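Local atomic coordinates of bacteriocin (Pseudomonas syringae pv. tomato, PDB entry 4FZL), a protein that probably kills competing bacteria by degrading the peptidoglycan precursor lipid II, probably through a phosphatase activity of the colicin M type, and binds calcium. Residues Pro111-Ile116 against Glu227-Leu232. Numbering follows the deposited sequence.
Sequences PLTFPI and EIPGSL
A parallel beta bridge between T113 and E227 ties the short strand 112-113 to the end of strand 224-227 in the mixed sheet of this colicin M-like domain, an example of pairing that continues after regular strand structure ends. The two segments run nearly parallel, their end-to-end directions 9° apart. E227 bonds to both neighbours of T113: its N donates to L112 O at 2.9 Å, while its O receives F114 N at 2.8 Å, almost straight. P229, next in the parallel pattern, has no N-H to offer F114 O; I228 CA directs a CA-H...O contact (3.4 Å) to F114 O instead, and the pattern resumes with I116 N bonding to P229 O. T113 and E227 send their side chains to one face of the sheet, where a water bridges T113 OG1 and E227 OE1, donating to the carboxylate. T113 OG1 sits beside the backbone N (chi1 -58°), leaving the methyl CG2 opposite that N and 3.6 Å from P229 CD. F114 and I228 both pack on L165, and the nearest side-chain atoms of I228 and D195 lie about 4 Å apart; L165 and D195 are calcium ligands, so the contact borders the metal site. I116 packs at the far end: its CB rests 4.0 Å from I228 CG2, and its CG2 lies 3.5 Å from G230 C and meets L232 CG, tip to tip, at 4.1 Å.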
loop_
_atom_site.group_PDB
_atom_site.type_symbol
_atom_site.label_atom_id
_atom_site.label_comp_id
_atom_site.label_asym_id
_atom_site.label_seq_id
_atom_site.Cartn_x
_atom_site.Cartn_y
_atom_site.Cartn_z
ATOM N N PRO A 111 -9.379 8.989 5.633
ATOM C CA PRO A 111 -8.620 8.650 4.417
ATOM C C PRO A 111 -7.124 8.420 4.684
ATOM O O PRO A 111 -6.588 8.984 5.650
ATOM C CB PRO A 111 -8.780 9.893 3.535
ATOM C CG PRO A 111 -9.833 10.732 4.161
ATOM C CD PRO A 111 -9.929 10.344 5.599
ATOM N N LEU A 112 -6.418 7.635 3.830
ATOM C CA LEU A 112 -4.986 7.304 3.944
ATOM C C LEU A 112 -4.453 7.754 2.559
ATOM O O LEU A 112 -5.195 7.766 1.533
ATOM C CB LEU A 112 -4.895 5.722 4.177
ATOM C CG LEU A 112 -3.772 4.771 4.080
ATOM C CD1 LEU A 112 -2.789 5.171 5.141
ATOM C CD2 LEU A 112 -4.144 3.345 4.412
ATOM N N THR A 113 -3.182 8.118 2.504
ATOM C CA THR A 113 -2.502 8.496 1.261
ATOM C C THR A 113 -1.539 7.450 0.825
ATOM O O THR A 113 -0.775 6.964 1.656
ATOM C CB THR A 113 -1.819 9.851 1.403
ATOM O OG1 THR A 113 -2.817 10.813 1.765
ATOM C CG2 THR A 113 -1.080 10.239 0.127
ATOM N N PHE A 114 -1.577 7.064 -0.448
ATOM C CA PHE A 114 -0.657 6.139 -1.060
ATOM C C PHE A 114 -0.044 6.870 -2.252
ATOM O O PHE A 114 -0.584 6.849 -3.308
ATOM C CB PHE A 114 -1.329 4.842 -1.523
ATOM C CG PHE A 114 -0.388 3.669 -1.727
ATOM C CD1 PHE A 114 0.973 3.775 -1.792
ATOM C CD2 PHE A 114 -0.891 2.422 -1.898
ATOM C CE1 PHE A 114 1.782 2.689 -1.956
ATOM C CE2 PHE A 114 -0.101 1.326 -2.133
ATOM C CZ PHE A 114 1.260 1.470 -2.164
ATOM N N PRO A 115 1.034 7.629 -2.021
ATOM C CA PRO A 115 1.574 8.440 -3.140
ATOM C C PRO A 115 1.789 7.592 -4.408
ATOM O O PRO A 115 2.333 6.472 -4.306
ATOM C CB PRO A 115 2.879 8.999 -2.578
ATOM C CG PRO A 115 2.591 9.021 -1.073
ATOM C CD PRO A 115 1.812 7.788 -0.777
ATOM N N ILE A 116 1.416 8.123 -5.568
ATOM C CA ILE A 116 1.463 7.249 -6.758
ATOM C C ILE A 116 2.861 6.644 -7.006
ATOM O O ILE A 116 2.978 5.525 -7.502
ATOM C CB ILE A 116 0.861 8.022 -7.991
ATOM C CG1 ILE A 116 0.464 7.073 -9.117
ATOM C CG2 ILE A 116 1.846 9.093 -8.520
ATOM C CD1 ILE A 116 -0.397 7.689 -10.220
ATOM N N GLU A 227 -6.280 7.666 -1.102
ATOM C CA GLU A 227 -5.958 8.695 -2.083
ATOM C C GLU A 227 -4.650 8.375 -2.707
ATOM O O GLU A 227 -3.727 7.979 -1.984
ATOM C CB GLU A 227 -5.934 10.073 -1.420
ATOM C CG GLU A 227 -7.243 10.400 -0.802
ATOM C CD GLU A 227 -7.378 11.774 -0.204
ATOM O OE1 GLU A 227 -6.413 12.536 -0.178
ATOM O OE2 GLU A 227 -8.509 12.090 0.174
ATOM N N ILE A 228 -4.544 8.510 -4.025
ATOM C CA ILE A 228 -3.362 8.061 -4.748
ATOM C C ILE A 228 -2.832 9.278 -5.578
ATOM O O ILE A 228 -2.977 9.318 -6.792
ATOM C CB ILE A 228 -3.623 6.862 -5.653
ATOM C CG1 ILE A 228 -4.270 5.747 -4.913
ATOM C CG2 ILE A 228 -2.309 6.407 -6.251
ATOM C CD1 ILE A 228 -4.664 4.512 -5.765
ATOM N N PRO A 229 -2.300 10.305 -4.833
ATOM C CA PRO A 229 -2.010 11.564 -5.471
ATOM C C PRO A 229 -0.749 11.514 -6.307
ATOM O O PRO A 229 0.091 10.662 -6.057
ATOM C CB PRO A 229 -1.850 12.535 -4.267
ATOM C CG PRO A 229 -1.181 11.641 -3.221
ATOM C CD PRO A 229 -1.931 10.320 -3.395
ATOM N N GLY A 230 -0.611 12.467 -7.260
ATOM C CA GLY A 230 0.610 12.674 -8.008
ATOM C C GLY A 230 0.469 12.210 -9.448
ATOM O O GLY A 230 -0.518 11.645 -9.847
ATOM N N SER A 231 1.522 12.374 -10.200
ATOM C CA SER A 231 1.541 11.941 -11.545
ATOM C C SER A 231 2.870 11.336 -11.880
ATOM O O SER A 231 3.875 11.693 -11.269
ATOM C CB SER A 231 1.164 13.130 -12.441
ATOM O OG SER A 231 2.209 14.100 -12.362
ATOM N N LEU A 232 2.834 10.385 -12.808
ATOM C CA LEU A 232 4.013 9.723 -13.311
ATOM C C LEU A 232 4.169 10.128 -14.777
ATOM O O LEU A 232 3.349 9.710 -15.632
ATOM C CB LEU A 232 3.871 8.243 -13.261
ATOM C CG LEU A 232 3.736 7.675 -11.848
ATOM C CD1 LEU A 232 3.410 6.163 -11.934
ATOM C CD2 LEU A 232 4.979 8.006 -11.038
HETATM O O HOH W 1 -3.574 12.481 -0.216
#